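Local atomic coordinates of lantibiotic dehydratase (Microbispora corallina, PDB entry 5EHK), a protein that probably dehydrates serine and threonine residues of the precursor peptide of the lantibiotic NAI-107, in a tRNA-dependent reaction. Residues I956-F965 and L1040-R1051. Numbering follows the deposited sequence.
Sequences ISAAALADAF and LAALESRDEAVR
V1050 sets its CG1 methyl against the CB atoms of A964 and F965 and at the edge of the F965 ring, while its CG2 faces L961 CG at 4.0 Å. This is helix-helix packing within the C-terminal family region of the dehydratase: the axes of 956-965 and 1044-1051 run in roughly the same direction, crossing at -37° and 8.0 Å apart. Alanines suit so close an approach. A960 and A964 each point a single methyl at the second helix, and A964 CB lies 3.6 Å from the carbonyl O of D1047.

Beyond V1050, R1046 reaches across with a chain bent at chi2 (94°), L961 CB lying over the rim of one guanidinium face and L1043 CD2, farther off, over the rim of the other. Hydrocarbon on either side suits a flat cation whose edge does the bonding. NH2 comes very close to the backbone O of S957, too short and bent to be a certain bond, while NE is held by a salt bridge to D930 of helix 920-942, so the side chain links helices 1044-1059 and 920-942 while packing against 950-965. D1047 brings an opposite charge to the guanidinium edge, modelled implausibly close. At the N-terminal end, L1043 CD1 meets both I956 CG2 and A960 CB, two branched side chains beside a small one, just before helix 1044-1059. The opposite end of the contact is more polar: R1051 turns NE and NH2 side-on to E1048 OE2, and its CA-H points at the carbonyl O of A964, with CA and O 3.3 Å apart.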
ATOM      1  N   ILE A 956       8.171 -23.728  29.051  1.00 22.19           N
ATOM      2  CA  ILE A 956       9.013 -24.071  30.172  1.00 20.31           C
ATOM      3  C   ILE A 956       9.879 -22.885  30.551  1.00 19.80           C
ATOM      4  O   ILE A 956       9.985 -22.548  31.722  1.00 20.59           O
ATOM      5  CB  ILE A 956       9.891 -25.281  29.844  1.00 24.10           C
ATOM      6  CG1 ILE A 956       9.021 -26.506  29.583  1.00 23.18           C
ATOM      7  CG2 ILE A 956      10.884 -25.561  30.954  1.00 22.97           C
ATOM      8  CD1 ILE A 956       9.815 -27.688  29.064  1.00 33.56           C
ATOM      9  N   SER A 957      10.454 -22.220  29.557  1.00 21.53           N
ATOM     10  CA  SER A 957      11.333 -21.083  29.819  1.00 19.01           C
ATOM     11  C   SER A 957      10.565 -19.889  30.405  1.00 16.92           C
ATOM     12  O   SER A 957      11.045 -19.246  31.334  1.00 18.08           O
ATOM     13  CB  SER A 957      12.110 -20.684  28.563  1.00 16.88           C
ATOM     14  OG  SER A 957      13.223 -19.872  28.875  1.00 13.99           O
ATOM     15  N   ALA A 958       9.364 -19.614  29.912  1.00 15.83           N
ATOM     16  CA  ALA A 958       8.567 -18.536  30.499  1.00 15.93           C
ATOM     17  C   ALA A 958       8.271 -18.788  31.969  1.00 22.84           C
ATOM     18  O   ALA A 958       8.514 -17.922  32.822  1.00 23.23           O
ATOM     19  CB  ALA A 958       7.301 -18.349  29.763  1.00 15.45           C
ATOM     20  N   ALA A 959       7.760 -19.981  32.265  1.00 23.23           N
ATOM     21  CA  ALA A 959       7.324 -20.303  33.618  1.00 23.99           C
ATOM     22  C   ALA A 959       8.495 -20.312  34.579  1.00 23.26           C
ATOM     23  O   ALA A 959       8.376 -19.879  35.736  1.00 19.02           O
ATOM     24  CB  ALA A 959       6.627 -21.632  33.636  1.00 25.85           C
ATOM     25  N   ALA A 960       9.634 -20.778  34.080  1.00 23.01           N
ATOM     26  CA  ALA A 960      10.852 -20.816  34.877  1.00 24.26           C
ATOM     27  C   ALA A 960      11.351 -19.405  35.217  1.00 27.49           C
ATOM     28  O   ALA A 960      11.875 -19.182  36.319  1.00 24.05           O
ATOM     29  CB  ALA A 960      11.926 -21.599  34.161  1.00 23.08           C
ATOM     30  N   LEU A 961      11.198 -18.463  34.283  1.00 21.79           N
ATOM     31  CA  LEU A 961      11.573 -17.082  34.563  1.00 20.41           C
ATOM     32  C   LEU A 961      10.642 -16.453  35.595  1.00 21.76           C
ATOM     33  O   LEU A 961      11.100 -15.821  36.539  1.00 23.08           O
ATOM     34  CB  LEU A 961      11.621 -16.240  33.282  1.00 21.49           C
ATOM     35  CG  LEU A 961      12.305 -14.865  33.343  1.00 20.54           C
ATOM     36  CD1 LEU A 961      12.948 -14.545  32.002  1.00 20.61           C
ATOM     37  CD2 LEU A 961      11.333 -13.752  33.720  1.00 13.59           C
ATOM     38  N   ALA A 962       9.335 -16.620  35.395  1.00 24.89           N
ATOM     39  CA  ALA A 962       8.326 -16.150  36.348  1.00 21.65           C
ATOM     40  C   ALA A 962       8.586 -16.642  37.761  1.00 25.26           C
ATOM     41  O   ALA A 962       8.487 -15.845  38.697  1.00 27.94           O
ATOM     42  CB  ALA A 962       6.941 -16.553  35.903  1.00 21.88           C
ATOM     43  N   ASP A 963       8.901 -17.939  37.915  1.00 26.06           N
ATOM     44  CA  ASP A 963       9.250 -18.503  39.225  1.00 24.48           C
ATOM     45  C   ASP A 963      10.430 -17.720  39.734  1.00 23.16           C
ATOM     46  O   ASP A 963      10.396 -17.187  40.828  1.00 28.37           O
ATOM     47  CB  ASP A 963       9.613 -20.008  39.156  1.00 26.09           C
ATOM     48  CG  ASP A 963       9.546 -20.728  40.546  1.00 30.45           C
ATOM     49  OD1 ASP A 963       8.427 -20.922  41.071  1.00 36.40           O
ATOM     50  OD2 ASP A 963      10.585 -21.141  41.110  1.00 20.79           O
ATOM     51  N   ALA A 964      11.434 -17.565  38.884  1.00 23.73           N
ATOM     52  CA  ALA A 964      12.733 -17.081  39.330  1.00 24.81           C
ATOM     53  C   ALA A 964      12.733 -15.622  39.787  1.00 24.08           C
ATOM     54  O   ALA A 964      13.427 -15.277  40.744  1.00 16.99           O
ATOM     55  CB  ALA A 964      13.790 -17.314  38.244  1.00 21.03           C
ATOM     56  N   PHE A 965      11.918 -14.785  39.148  1.00 26.06           N
ATOM     57  CA  PHE A 965      11.867 -13.374  39.518  1.00 25.05           C
ATOM     58  C   PHE A 965      11.497 -13.240  40.986  1.00 31.88           C
ATOM     59  O   PHE A 965      11.979 -12.337  41.686  1.00 33.65           O
ATOM     60  CB  PHE A 965      10.878 -12.593  38.664  1.00 22.51           C
ATOM     61  CG  PHE A 965      10.986 -11.103  38.836  1.00 25.39           C
ATOM     62  CD1 PHE A 965      11.931 -10.375  38.130  1.00 28.19           C
ATOM     63  CD2 PHE A 965      10.154 -10.429  39.707  1.00 23.92           C
ATOM     64  CE1 PHE A 965      12.034  -9.002  38.282  1.00 26.72           C
ATOM     65  CE2 PHE A 965      10.254  -9.060  39.869  1.00 26.03           C
ATOM     66  CZ  PHE A 965      11.193  -8.344  39.160  1.00 28.06           C
ATOM     67  N   LEU A1040      16.071 -28.074  31.888  1.00 30.75           N
ATOM     68  CA  LEU A1040      16.197 -27.292  33.120  1.00 29.93           C
ATOM     69  C   LEU A1040      17.632 -26.847  33.427  1.00 25.94           C
ATOM     70  O   LEU A1040      17.833 -25.750  33.950  1.00 22.22           O
ATOM     71  CB  LEU A1040      15.581 -28.027  34.313  1.00 26.29           C
ATOM     72  CG  LEU A1040      14.061 -28.222  34.293  1.00 35.73           C
ATOM     73  CD1 LEU A1040      13.581 -28.719  35.651  1.00 44.63           C
ATOM     74  CD2 LEU A1040      13.330 -26.959  33.909  1.00 27.32           C
ATOM     75  N   ALA A1041      18.616 -27.684  33.109  1.00 20.19           N
ATOM     76  CA  ALA A1041      20.014 -27.321  33.343  1.00 24.11           C
ATOM     77  C   ALA A1041      20.372 -26.088  32.517  1.00 27.14           C
ATOM     78  O   ALA A1041      21.009 -25.150  33.012  1.00 27.24           O
ATOM     79  CB  ALA A1041      20.942 -28.466  32.978  1.00 18.74           C
ATOM     80  N   ALA A1042      19.925 -26.079  31.264  1.00 23.82           N
ATOM     81  CA  ALA A1042      20.245 -24.992  30.355  1.00 25.32           C
ATOM     82  C   ALA A1042      19.663 -23.650  30.813  1.00 21.82           C
ATOM     83  O   ALA A1042      20.087 -22.606  30.340  1.00 20.51           O
ATOM     84  CB  ALA A1042      19.771 -25.330  28.945  1.00 20.28           C
ATOM     85  N   LEU A1043      18.716 -23.693  31.751  1.00 22.45           N
ATOM     86  CA  LEU A1043      18.063 -22.508  32.314  1.00 18.80           C
ATOM     87  C   LEU A1043      18.552 -22.062  33.694  1.00 16.93           C
ATOM     88  O   LEU A1043      17.997 -21.130  34.265  1.00 19.03           O
ATOM     89  CB  LEU A1043      16.561 -22.747  32.432  1.00 16.00           C
ATOM     90  CG  LEU A1043      15.752 -22.997  31.182  1.00 15.35           C
ATOM     91  CD1 LEU A1043      14.366 -23.385  31.608  1.00 21.40           C
ATOM     92  CD2 LEU A1043      15.691 -21.751  30.360  1.00 15.16           C
ATOM     93  N   GLU A1044      19.537 -22.740  34.261  1.00 20.36           N
ATOM     94  CA  GLU A1044      19.898 -22.464  35.653  1.00 25.66           C
ATOM     95  C   GLU A1044      20.499 -21.086  35.827  1.00 19.24           C
ATOM     96  O   GLU A1044      20.020 -20.273  36.606  1.00 17.13           O
ATOM     97  CB  GLU A1044      20.827 -23.530  36.223  1.00 25.04           C
ATOM     98  CG  GLU A1044      20.094 -24.794  36.579  1.00 34.10           C
ATOM     99  CD  GLU A1044      20.995 -25.831  37.200  1.00 51.09           C
ATOM    100  OE1 GLU A1044      22.022 -25.429  37.803  1.00 55.34           O
ATOM    101  OE2 GLU A1044      20.678 -27.041  37.075  1.00 48.02           O
ATOM    102  N   SER A1045      21.586 -20.869  35.113  1.00 16.89           N
ATOM    103  CA  SER A1045      22.305 -19.631  35.156  1.00 14.68           C
ATOM    104  C   SER A1045      21.371 -18.443  34.847  1.00 19.47           C
ATOM    105  O   SER A1045      21.451 -17.374  35.463  1.00 19.03           O
ATOM    106  CB  SER A1045      23.472 -19.727  34.182  1.00 11.68           C
ATOM    107  OG  SER A1045      23.780 -18.464  33.660  1.00 23.00           O
ATOM    108  N   ARG A1046      20.431 -18.627  33.941  1.00 19.79           N
ATOM    109  CA  ARG A1046      19.546 -17.514  33.685  1.00 20.85           C
ATOM    110  C   ARG A1046      18.481 -17.379  34.780  1.00 20.30           C
ATOM    111  O   ARG A1046      18.056 -16.263  35.110  1.00 18.84           O
ATOM    112  CB  ARG A1046      18.956 -17.563  32.269  1.00 21.97           C
ATOM    113  CG  ARG A1046      17.509 -17.956  32.209  1.00 19.35           C
ATOM    114  CD  ARG A1046      16.546 -16.776  32.184  1.00 15.36           C
ATOM    115  NE  ARG A1046      15.302 -17.251  31.594  1.00 24.86           N
ATOM    116  CZ  ARG A1046      14.497 -18.140  32.166  1.00 24.72           C
ATOM    117  NH1 ARG A1046      14.769 -18.628  33.362  1.00 27.22           N
ATOM    118  NH2 ARG A1046      13.406 -18.542  31.548  1.00 26.62           N
ATOM    119  N   ASP A1047      18.059 -18.493  35.365  1.00 21.08           N
ATOM    120  CA  ASP A1047      17.204 -18.389  36.552  1.00 22.27           C
ATOM    121  C   ASP A1047      17.942 -17.654  37.690  1.00 21.09           C
ATOM    122  O   ASP A1047      17.343 -16.862  38.418  1.00 20.95           O
ATOM    123  CB  ASP A1047      16.722 -19.762  37.022  1.00 21.73           C
ATOM    124  CG  ASP A1047      15.556 -20.290  36.188  1.00 25.91           C
ATOM    125  OD1 ASP A1047      14.988 -19.487  35.427  1.00 27.41           O
ATOM    126  OD2 ASP A1047      15.184 -21.487  36.307  1.00 22.58           O
ATOM    127  N   GLU A1048      19.244 -17.894  37.826  1.00 17.28           N
ATOM    128  CA  GLU A1048      20.000 -17.232  38.869  1.00 19.36           C
ATOM    129  C   GLU A1048      19.943 -15.744  38.636  1.00 26.23           C
ATOM    130  O   GLU A1048      19.576 -14.994  39.543  1.00 29.95           O
ATOM    131  CB  GLU A1048      21.455 -17.694  38.915  1.00 17.86           C
ATOM    132  CG  GLU A1048      21.813 -18.523  40.144  1.00 31.26           C
ATOM    133  CD  GLU A1048      21.577 -17.788  41.469  1.00 39.26           C
ATOM    134  OE1 GLU A1048      22.446 -16.977  41.871  1.00 38.75           O
ATOM    135  OE2 GLU A1048      20.526 -18.030  42.114  1.00 38.15           O
ATOM    136  N   ALA A1049      20.261 -15.329  37.408  1.00 20.85           N
ATOM    137  CA  ALA A1049      20.300 -13.920  37.075  1.00 16.22           C
ATOM    138  C   ALA A1049      18.974 -13.231  37.332  1.00 17.90           C
ATOM    139  O   ALA A1049      18.921 -12.094  37.808  1.00 21.33           O
ATOM    140  CB  ALA A1049      20.703 -13.745  35.632  1.00 16.35           C
ATOM    141  N   VAL A1050      17.894 -13.929  37.054  1.00 16.05           N
ATOM    142  CA  VAL A1050      16.608 -13.312  37.225  1.00 20.34           C
ATOM    143  C   VAL A1050      16.285 -13.236  38.701  1.00 22.79           C
ATOM    144  O   VAL A1050      15.664 -12.273  39.154  1.00 21.70           O
ATOM    145  CB  VAL A1050      15.532 -14.058  36.440  1.00 18.74           C
ATOM    146  CG1 VAL A1050      14.135 -13.579  36.807  1.00 17.31           C
ATOM    147  CG2 VAL A1050      15.774 -13.837  34.990  1.00 19.45           C
ATOM    148  N   ARG A1051      16.726 -14.239  39.456  1.00 25.53           N
ATOM    149  CA  ARG A1051      16.495 -14.208  40.890  1.00 26.32           C
ATOM    150  C   ARG A1051      17.126 -12.950  41.477  1.00 27.85           C
ATOM    151  O   ARG A1051      16.420 -12.182  42.152  1.00 30.69           O
ATOM    152  CB  ARG A1051      17.007 -15.469  41.596  1.00 27.56           C
ATOM    153  CG  ARG A1051      15.901 -16.408  42.055  1.00 27.66           C
ATOM    154  CD  ARG A1051      16.410 -17.541  42.929  1.00 26.56           C
ATOM    155  NE  ARG A1051      17.562 -18.228  42.334  1.00 37.10           N
ATOM    156  CZ  ARG A1051      17.481 -19.207  41.427  1.00 31.87           C
ATOM    157  NH1 ARG A1051      16.285 -19.633  41.006  1.00 26.92           N
ATOM    158  NH2 ARG A1051      18.599 -19.765  40.939  1.00 18.57           N
TER